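PDB 6OYC: glycosylation Associate Protein 1 from Streptococcus agalactiae serotype V, which probably works with partner Gap proteins in the accessory Sec system, where glycosylation of adhesins is coupled to their secretion. Local coordinates for residues Pro6-Glu11 and Arg60-Arg65; Asp33-Met38 and His64-Leu69; Val111-Lys114 and Ile120-Val123. All coordinates share one frame; numbering follows the deposited sequence.

Contact 1. Residues Pro6-Glu11 and Arg60-Arg65. With GOL (glycerol), chain I.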
loop_
_atom_site.group_PDB
_atom_site.type_symbol
_atom_site.label_atom_id
_atom_site.label_comp_id
_atom_site.label_asym_id
_atom_site.label_seq_id
_atom_site.Cartn_x
_atom_site.Cartn_y
_atom_site.Cartn_z
ATOM N N PRO A 6 -4.208 -9.762 7.801
ATOM C CA PRO A 6 -3.879 -8.385 7.414
ATOM C C PRO A 6 -5.041 -7.434 7.665
ATOM O O PRO A 6 -6.154 -7.839 7.999
ATOM C CB PRO A 6 -3.605 -8.508 5.904
ATOM C CG PRO A 6 -4.568 -9.577 5.468
ATOM C CD PRO A 6 -4.664 -10.563 6.645
ATOM N N SER A 7 -4.757 -6.147 7.476
ATOM C CA SER A 7 -5.760 -5.077 7.494
ATOM C C SER A 7 -5.706 -4.367 6.151
ATOM O O SER A 7 -5.178 -3.251 6.052
ATOM C CB SER A 7 -5.528 -4.079 8.648
ATOM O OG SER A 7 -5.845 -4.689 9.883
ATOM N N TRP A 8 -6.186 -5.036 5.116
ATOM C CA TRP A 8 -6.107 -4.456 3.779
ATOM C C TRP A 8 -7.499 -4.053 3.339
ATOM O O TRP A 8 -7.943 -4.397 2.236
ATOM C CB TRP A 8 -5.495 -5.438 2.781
ATOM C CG TRP A 8 -4.100 -5.847 3.114
ATOM C CD1 TRP A 8 -3.196 -5.166 3.892
ATOM C CD2 TRP A 8 -3.442 -7.035 2.678
ATOM N NE1 TRP A 8 -2.009 -5.873 3.972
ATOM C CE2 TRP A 8 -2.132 -7.015 3.225
ATOM C CE3 TRP A 8 -3.828 -8.117 1.875
ATOM C CZ2 TRP A 8 -1.219 -8.035 2.999
ATOM C CZ3 TRP A 8 -2.910 -9.122 1.639
ATOM C CH2 TRP A 8 -1.627 -9.083 2.211
ATOM N N TYR A 9 -8.187 -3.352 4.232
ATOM C CA TYR A 9 -9.598 -3.043 4.138
ATOM C C TYR A 9 -9.822 -1.798 3.281
ATOM O O TYR A 9 -8.891 -1.060 2.939
ATOM C CB TYR A 9 -10.171 -2.841 5.539
ATOM C CG TYR A 9 -10.086 -4.084 6.365
ATOM C CD1 TYR A 9 -10.619 -5.277 5.886
ATOM C CD2 TYR A 9 -9.453 -4.092 7.606
ATOM C CE1 TYR A 9 -10.556 -6.430 6.609
ATOM C CE2 TYR A 9 -9.377 -5.275 8.349
ATOM C CZ TYR A 9 -9.941 -6.440 7.838
ATOM O OH TYR A 9 -9.896 -7.634 8.529
ATOM N N ASN A 10 -11.088 -1.571 2.940
ATOM C CA ASN A 10 -11.520 -0.369 2.243
ATOM C C ASN A 10 -11.989 0.631 3.289
ATOM O O ASN A 10 -12.813 0.298 4.145
ATOM C CB ASN A 10 -12.637 -0.700 1.249
ATOM C CG ASN A 10 -13.167 0.521 0.491
ATOM O OD1 ASN A 10 -13.385 1.590 1.063
ATOM N ND2 ASN A 10 -13.424 0.340 -0.803
ATOM N N GLU A 11 -11.450 1.851 3.209
ATOM C CA GLU A 11 -11.731 2.900 4.188
ATOM C C GLU A 11 -13.222 3.190 4.315
ATOM O O GLU A 11 -13.710 3.496 5.407
ATOM C CB GLU A 11 -11.005 4.183 3.779
ATOM C CG GLU A 11 -10.177 4.823 4.857
ATOM C CD GLU A 11 -9.419 6.031 4.346
ATOM O OE1 GLU A 11 -9.816 6.620 3.308
ATOM O OE2 GLU A 11 -8.411 6.386 4.987
ATOM N N ARG A 60 -4.525 -11.811 -6.070
ATOM C CA ARG A 60 -3.329 -12.493 -6.551
ATOM C C ARG A 60 -2.327 -11.498 -7.145
ATOM O O ARG A 60 -1.122 -11.602 -6.891
ATOM C CB ARG A 60 -3.717 -13.599 -7.539
ATOM C CG ARG A 60 -4.211 -14.912 -6.841
ATOM C CD ARG A 60 -5.599 -15.365 -7.315
ATOM N NE ARG A 60 -6.579 -14.287 -7.252
ATOM C CZ ARG A 60 -7.351 -14.030 -6.200
ATOM N NH1 ARG A 60 -7.291 -14.803 -5.109
ATOM N NH2 ARG A 60 -8.192 -12.999 -6.242
ATOM N N TYR A 61 -2.807 -10.493 -7.895
ATOM C CA TYR A 61 -1.902 -9.430 -8.318
ATOM C C TYR A 61 -1.378 -8.669 -7.120
ATOM O O TYR A 61 -0.196 -8.315 -7.077
ATOM C CB TYR A 61 -2.576 -8.465 -9.297
ATOM C CG TYR A 61 -2.577 -9.009 -10.700
ATOM C CD1 TYR A 61 -1.384 -9.405 -11.317
ATOM C CD2 TYR A 61 -3.765 -9.171 -11.405
ATOM C CE1 TYR A 61 -1.383 -9.928 -12.601
ATOM C CE2 TYR A 61 -3.772 -9.691 -12.680
ATOM C CZ TYR A 61 -2.579 -10.076 -13.265
ATOM O OH TYR A 61 -2.593 -10.589 -14.525
ATOM N N TYR A 62 -2.237 -8.416 -6.136
ATOM C CA TYR A 62 -1.777 -7.695 -4.957
ATOM C C TYR A 62 -0.604 -8.418 -4.310
ATOM O O TYR A 62 0.446 -7.812 -4.052
ATOM C CB TYR A 62 -2.932 -7.506 -3.973
ATOM C CG TYR A 62 -2.627 -6.557 -2.821
ATOM C CD1 TYR A 62 -2.055 -7.035 -1.638
ATOM C CD2 TYR A 62 -2.935 -5.194 -2.901
ATOM C CE1 TYR A 62 -1.786 -6.182 -0.563
ATOM C CE2 TYR A 62 -2.664 -4.327 -1.836
ATOM C CZ TYR A 62 -2.093 -4.829 -0.667
ATOM O OH TYR A 62 -1.822 -3.990 0.402
ATOM N N LEU A 63 -0.743 -9.732 -4.092
ATOM C CA LEU A 63 0.321 -10.498 -3.445
ATOM C C LEU A 63 1.548 -10.579 -4.329
ATOM O O LEU A 63 2.684 -10.540 -3.835
ATOM C CB LEU A 63 -0.155 -11.906 -3.098
ATOM C CG LEU A 63 -1.245 -11.999 -2.017
ATOM C CD1 LEU A 63 -1.636 -13.439 -1.788
ATOM C CD2 LEU A 63 -0.788 -11.345 -0.719
ATOM N N HIS A 64 1.332 -10.712 -5.638
ATOM C CA HIS A 64 2.446 -10.784 -6.569
ATOM C C HIS A 64 3.326 -9.554 -6.465
ATOM O O HIS A 64 4.547 -9.651 -6.615
ATOM C CB HIS A 64 1.931 -10.922 -7.994
ATOM C CG HIS A 64 3.018 -10.911 -9.011
ATOM N ND1 HIS A 64 3.224 -9.851 -9.862
ATOM C CD2 HIS A 64 3.980 -11.823 -9.296
ATOM C CE1 HIS A 64 4.255 -10.116 -10.646
ATOM N NE2 HIS A 64 4.735 -11.302 -10.316
ATOM N N ARG A 65 2.715 -8.401 -6.183
ATOM C CA ARG A 65 3.450 -7.149 -6.081
ATOM C C ARG A 65 4.469 -7.190 -4.958
ATOM O O ARG A 65 5.475 -6.483 -5.020
ATOM C CB ARG A 65 2.476 -5.997 -5.837
ATOM C CG ARG A 65 2.383 -4.965 -6.915
ATOM C CD ARG A 65 1.215 -4.046 -6.611
ATOM N NE ARG A 65 0.100 -4.310 -7.504
ATOM C CZ ARG A 65 -1.171 -4.106 -7.181
ATOM N NH1 ARG A 65 -1.467 -3.635 -5.980
ATOM N NH2 ARG A 65 -2.132 -4.356 -8.064
HETATM C C1 GOL I . -2.965 -1.470 3.935
HETATM O O1 GOL I . -1.832 -0.683 3.938
HETATM C C2 GOL I . -3.749 -1.065 2.644
HETATM O O2 GOL I . -3.379 -1.835 1.516
HETATM C C3 GOL I . -5.285 -1.186 3.016
HETATM O O3 GOL I . -5.959 -1.671 1.876
#
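W8 and Y62 mark the closest backbone approach between the irregular segment P6-E11 and the helical segment R60-R65, yet their CA atoms are 10.3 Å apart, so long side chains have to span the gap. Both CB atoms point across it. Y62 CG lies anti to the backbone N (chi1 -170°), which extends the phenol off the helix toward the indole. Y62 CE1 sits 3.6 Å above the indole plane, over its centre, but the two rings are inclined at 46° and form neither a parallel stack nor an edge-to-face pair. P6 CB covers the opposite face of the indole, which is thereby clamped between proline and tyrosine. L63 adds a methyl group at the far end of the six-membered ring, with CD2 3.8 Å from W8 CH2. A glycerol molecule, probably from the crystallisation liquor, bridges the segments. Its O2 is hydrogen-bonded to Y62 OH (2.9 Å) and its O3 donates to the Y9 carbonyl oxygen (3.2 Å). N18 and G30 also hold it. The contact joins the loop after strand 2-5 to helix 59-65 in a domain whose parallel sheet has the 3-2-1-4-5-6-7 strand order of a Rossmann-like fold, consistent with the family's GT-B relationship.

Contact 2. Residues Asp33-Met38 and His64-Leu69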
loop_
_atom_site.group_PDB
_atom_site.type_symbol
_atom_site.label_atom_id
_atom_site.label_comp_id
_atom_site.label_asym_id
_atom_site.label_seq_id
_atom_site.Cartn_x
_atom_site.Cartn_y
_atom_site.Cartn_z
ATOM N N ASP A 33 2.830 -3.520 7.685
ATOM C CA ASP A 33 3.478 -4.424 8.631
ATOM C C ASP A 33 3.269 -5.890 8.266
ATOM O O ASP A 33 4.171 -6.714 8.470
ATOM C CB ASP A 33 2.991 -4.124 10.058
ATOM C CG ASP A 33 1.457 -4.130 10.188
ATOM O OD1 ASP A 33 0.769 -3.698 9.228
ATOM O OD2 ASP A 33 0.944 -4.562 11.259
ATOM N N THR A 34 2.109 -6.247 7.716
ATOM C CA THR A 34 1.898 -7.646 7.362
ATOM C C THR A 34 2.848 -8.082 6.258
ATOM O O THR A 34 3.425 -9.175 6.325
ATOM C CB THR A 34 0.454 -7.875 6.935
ATOM O OG1 THR A 34 -0.426 -7.447 7.977
ATOM C CG2 THR A 34 0.211 -9.365 6.625
ATOM N N ILE A 35 3.014 -7.250 5.223
ATOM C CA ILE A 35 3.957 -7.579 4.153
ATOM C C ILE A 35 5.352 -7.748 4.731
ATOM O O ILE A 35 6.048 -8.738 4.473
ATOM C CB ILE A 35 3.950 -6.487 3.064
ATOM C CG1 ILE A 35 2.540 -6.255 2.494
ATOM C CG2 ILE A 35 5.032 -6.792 2.009
ATOM C CD1 ILE A 35 2.072 -7.328 1.585
ATOM N N ASN A 36 5.780 -6.766 5.516
ATOM C CA ASN A 36 7.115 -6.802 6.083
ATOM C C ASN A 36 7.319 -8.058 6.924
ATOM O O ASN A 36 8.350 -8.733 6.807
ATOM C CB ASN A 36 7.332 -5.533 6.901
ATOM C CG ASN A 36 8.531 -5.627 7.787
ATOM O OD1 ASN A 36 8.457 -6.170 8.896
ATOM N ND2 ASN A 36 9.662 -5.129 7.297
ATOM N N GLN A 37 6.318 -8.412 7.743
ATOM C CA GLN A 37 6.468 -9.540 8.657
ATOM C C GLN A 37 6.393 -10.869 7.925
ATOM O O GLN A 37 7.111 -11.812 8.272
ATOM C CB GLN A 37 5.409 -9.470 9.763
ATOM C CG GLN A 37 5.702 -8.346 10.746
ATOM C CD GLN A 37 4.483 -7.850 11.490
ATOM O OE1 GLN A 37 3.469 -8.549 11.591
ATOM N NE2 GLN A 37 4.580 -6.640 12.035
ATOM N N MET A 38 5.526 -10.984 6.921
ATOM C CA MET A 38 5.473 -12.270 6.234
ATOM C C MET A 38 6.741 -12.535 5.440
ATOM O O MET A 38 7.163 -13.692 5.322
ATOM C CB MET A 38 4.278 -12.347 5.304
ATOM C CG MET A 38 4.165 -13.718 4.663
ATOM S SD MET A 38 2.445 -14.127 4.395
ATOM C CE MET A 38 1.827 -12.451 4.409
ATOM N N HIS A 64 1.332 -10.712 -5.638
ATOM C CA HIS A 64 2.446 -10.784 -6.569
ATOM C C HIS A 64 3.326 -9.554 -6.465
ATOM O O HIS A 64 4.547 -9.651 -6.615
ATOM C CB HIS A 64 1.931 -10.922 -7.994
ATOM C CG HIS A 64 3.018 -10.911 -9.011
ATOM N ND1 HIS A 64 3.224 -9.851 -9.862
ATOM C CD2 HIS A 64 3.980 -11.823 -9.296
ATOM C CE1 HIS A 64 4.255 -10.116 -10.646
ATOM N NE2 HIS A 64 4.735 -11.302 -10.316
ATOM N N ARG A 65 2.715 -8.401 -6.183
ATOM C CA ARG A 65 3.450 -7.149 -6.081
ATOM C C ARG A 65 4.469 -7.190 -4.958
ATOM O O ARG A 65 5.475 -6.483 -5.020
ATOM C CB ARG A 65 2.476 -5.997 -5.837
ATOM C CG ARG A 65 2.383 -4.965 -6.915
ATOM C CD ARG A 65 1.215 -4.046 -6.611
ATOM N NE ARG A 65 0.100 -4.310 -7.504
ATOM C CZ ARG A 65 -1.171 -4.106 -7.181
ATOM N NH1 ARG A 65 -1.467 -3.635 -5.980
ATOM N NH2 ARG A 65 -2.132 -4.356 -8.064
ATOM N N TYR A 66 4.224 -7.998 -3.919
ATOM C CA TYR A 66 5.118 -8.061 -2.772
ATOM C C TYR A 66 5.890 -9.374 -2.701
ATOM O O TYR A 66 6.413 -9.719 -1.639
ATOM C CB TYR A 66 4.325 -7.813 -1.490
ATOM C CG TYR A 66 3.661 -6.456 -1.515
ATOM C CD1 TYR A 66 4.389 -5.308 -1.216
ATOM C CD2 TYR A 66 2.323 -6.313 -1.895
ATOM C CE1 TYR A 66 3.804 -4.057 -1.264
ATOM C CE2 TYR A 66 1.716 -5.061 -1.940
ATOM C CZ TYR A 66 2.470 -3.932 -1.615
ATOM O OH TYR A 66 1.918 -2.665 -1.650
ATOM N N ASP A 67 5.990 -10.101 -3.819
ATOM C CA ASP A 67 6.686 -11.395 -3.856
ATOM C C ASP A 67 6.098 -12.361 -2.826
ATOM O O ASP A 67 6.824 -13.100 -2.153
ATOM C CB ASP A 67 8.196 -11.235 -3.640
ATOM C CG ASP A 67 8.854 -10.331 -4.674
ATOM O OD1 ASP A 67 8.392 -10.281 -5.836
ATOM O OD2 ASP A 67 9.842 -9.655 -4.317
ATOM N N LEU A 68 4.769 -12.332 -2.682
ATOM C CA LEU A 68 4.063 -13.198 -1.746
ATOM C C LEU A 68 3.035 -14.096 -2.417
ATOM O O LEU A 68 2.329 -14.825 -1.723
ATOM C CB LEU A 68 3.374 -12.369 -0.664
ATOM C CG LEU A 68 4.292 -11.697 0.352
ATOM C CD1 LEU A 68 3.474 -10.799 1.251
ATOM C CD2 LEU A 68 5.027 -12.755 1.155
ATOM N N LEU A 69 2.935 -14.073 -3.747
ATOM C CA LEU A 69 1.924 -14.875 -4.422
ATOM C C LEU A 69 2.074 -16.357 -4.103
ATOM O O LEU A 69 1.096 -17.099 -4.136
ATOM C CB LEU A 69 2.000 -14.646 -5.924
ATOM C CG LEU A 69 0.994 -15.429 -6.767
ATOM C CD1 LEU A 69 -0.411 -15.035 -6.400
ATOM C CD2 LEU A 69 1.250 -15.208 -8.252
#
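I35, on helix 33-43, packs against Y66 just beyond the C-terminal end of helix 59-65, where a Schellman motif terminates that helix. D67, with positive phi, is the C-prime residue: its N bonds to H64 O (3.2 Å), and L68 N reaches back to L63 O. This reversal places Y66 and L68, on either side of D67, so that both CB atoms point at helix 33-43, and the contact they make there is entirely apolar and buried.

The I35 side chain meets the phenol of Y66 at about a right angle. Its CD1 lies over one face of the ring, 3.9 Å from the centroid and 28° off the ring normal, a CH-pi contact displaced toward the CG-CD2 bond. With CG1 anti to the carbonyl carbon (chi1 -56°), I35 CG2 falls anti to the backbone N and comes within 3.6 Å of Y66 CD1. Both methyl groups rest on the same face of the ring, I35 CD1 toward the Y66 CD2 side and I35 CG2 toward the Y66 CD1 side. The hydroxyl end of Y66 looks beyond this contact and is hydrogen-bonded to E414, which helps fix the ring's direction.

L68 inserts between I35 and M38. One of its methyls, CD1, lies 3.8 Å from I35 CD1. M38, one turn further along helix 33-43, approaches at a slant; it also packs on L50 of strand 48-52. M38 CG sits 3.7 Å from L68 CD2, and the chain, bent at both chi2 and chi3 (22°), folds back to bring M38 CE to 3.9 Å from L68 CD1.

Contact 3. Residues Val111-Lys114 and Ile120-Val123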
loop_
_atom_site.group_PDB
_atom_site.type_symbol
_atom_site.label_atom_id
_atom_site.label_comp_id
_atom_site.label_asym_id
_atom_site.label_seq_id
_atom_site.Cartn_x
_atom_site.Cartn_y
_atom_site.Cartn_z
ATOM N N VAL A 111 -11.209 3.324 -21.392
ATOM C CA VAL A 111 -11.885 3.174 -22.680
ATOM C C VAL A 111 -13.364 3.492 -22.500
ATOM O O VAL A 111 -13.998 3.018 -21.551
ATOM C CB VAL A 111 -11.690 1.764 -23.273
ATOM C CG1 VAL A 111 -12.513 1.626 -24.521
ATOM C CG2 VAL A 111 -10.216 1.519 -23.625
ATOM N N LEU A 112 -13.901 4.319 -23.391
ATOM C CA LEU A 112 -15.335 4.569 -23.466
ATOM C C LEU A 112 -15.980 3.657 -24.507
ATOM O O LEU A 112 -15.525 3.599 -25.659
ATOM C CB LEU A 112 -15.608 6.031 -23.807
ATOM C CG LEU A 112 -15.039 6.968 -22.742
ATOM C CD1 LEU A 112 -15.057 8.432 -23.228
ATOM C CD2 LEU A 112 -15.811 6.793 -21.419
ATOM N N VAL A 113 -17.024 2.941 -24.091
ATOM C CA VAL A 113 -17.877 2.166 -24.984
ATOM C C VAL A 113 -19.157 2.966 -25.204
ATOM O O VAL A 113 -19.939 3.171 -24.265
ATOM C CB VAL A 113 -18.191 0.788 -24.406
ATOM C CG1 VAL A 113 -19.056 -0.018 -25.388
ATOM C CG2 VAL A 113 -16.907 0.070 -24.071
ATOM N N LYS A 114 -19.372 3.409 -26.446
ATOM C CA LYS A 114 -20.520 4.219 -26.828
ATOM C C LYS A 114 -21.239 3.566 -27.996
ATOM O O LYS A 114 -20.669 2.752 -28.730
ATOM C CB LYS A 114 -20.123 5.657 -27.223
ATOM C CG LYS A 114 -19.475 6.493 -26.085
ATOM C CD LYS A 114 -19.501 8.014 -26.343
ATOM C CE LYS A 114 -18.609 8.746 -25.324
ATOM N NZ LYS A 114 -18.996 10.160 -24.981
ATOM N N ILE A 120 -22.330 3.638 -23.213
ATOM C CA ILE A 120 -22.683 2.310 -22.727
ATOM C C ILE A 120 -21.855 1.916 -21.510
ATOM O O ILE A 120 -22.387 1.362 -20.553
ATOM C CB ILE A 120 -22.535 1.261 -23.847
ATOM C CG1 ILE A 120 -23.332 1.673 -25.082
ATOM C CG2 ILE A 120 -22.980 -0.092 -23.342
ATOM C CD1 ILE A 120 -24.750 1.993 -24.763
ATOM N N ALA A 121 -20.549 2.177 -21.517
ATOM C CA ALA A 121 -19.720 1.654 -20.444
ATOM C C ALA A 121 -18.408 2.414 -20.373
ATOM O O ALA A 121 -17.966 3.027 -21.348
ATOM C CB ALA A 121 -19.445 0.158 -20.620
ATOM N N LYS A 122 -17.799 2.361 -19.186
ATOM C CA LYS A 122 -16.434 2.812 -18.965
ATOM C C LYS A 122 -15.618 1.620 -18.495
ATOM O O LYS A 122 -16.016 0.921 -17.564
ATOM C CB LYS A 122 -16.372 3.936 -17.950
ATOM C CG LYS A 122 -17.161 5.131 -18.341
ATOM C CD LYS A 122 -16.824 6.338 -17.468
ATOM C CE LYS A 122 -17.811 7.487 -17.735
ATOM N NZ LYS A 122 -17.324 8.846 -17.275
ATOM N N VAL A 123 -14.496 1.373 -19.154
ATOM C CA VAL A 123 -13.687 0.192 -18.908
ATOM C C VAL A 123 -12.464 0.621 -18.124
ATOM O O VAL A 123 -11.777 1.564 -18.523
ATOM C CB VAL A 123 -13.301 -0.488 -20.230
ATOM C CG1 VAL A 123 -12.400 -1.679 -19.969
ATOM C CG2 VAL A 123 -14.574 -0.891 -20.990
#
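V113 O receives two backbone N-H groups from the facing strand, I120 N at 2.7 Å and A121 N at 3.0 Å. Both donors lie in the plane of the V113 carbonyl, and A121 N is placed on a lone pair. V113 returns a bond through its own N to A121 O (2.9 Å), nearly straight at the hydrogen although the donor is tilted out of the acceptor's carbonyl plane. Two residues further along, V123 N bonds to V111 O at 2.9 Å, whereas the reciprocal bond from V111 N to V123 O is weak at 3.4 Å. V111-V123 and V113-A121 are thus hydrogen-bonded pairs, with L112-K122 the non-hydrogen-bonded pair between them; the strands run antiparallel at 169°.

I120 is the extra residue. With phi/psi of -99°/-43° its backbone departs from the extended form, and I120 and A121 together face the single residue V113 in a classic beta bulge. This brings I120 CB to 4.0 Å from V113 CG1. V111, V113, A121 and V123 share one face of the sheet, where V113 CG2 and V123 CG2 touch at 4.0 Å and W98 from a loop packs on V113 and A121. On the other face, L112 and K122 lie side by side and point the same way: L112 CD2 rests 3.7 Å from K122 CG, on an extended lysine chain.

Strand 103-106 continues the hydrogen bonding beyond L112 and K114, and strand 131-138 does so beyond I120 and K122. The pair is a bulged beta hairpin within an antiparallel meander, whose strands follow one another across the sheet in chain order.

Strand 2-5 leads into P6-E11, and contact 1 closes a long loop from there to R60-R65. Contact 2 opens inside that loop, at D33-M38, and closes slightly later, at H64-L69, so the two loops interleave rather than nest. They share H64 and R65, and W8 CZ2 packs against I35 CD1 at 3.7 Å, making a continuous apolar cluster. Together they tie the first loop and the first helix of the seven-stranded parallel sheet's domain to helix 59-65 and its end. Contact 3 follows in series as a short local hairpin in the antiparallel sheet; its nearest atoms are about 14 Å from contact 1 and about 15 Å from contact 2.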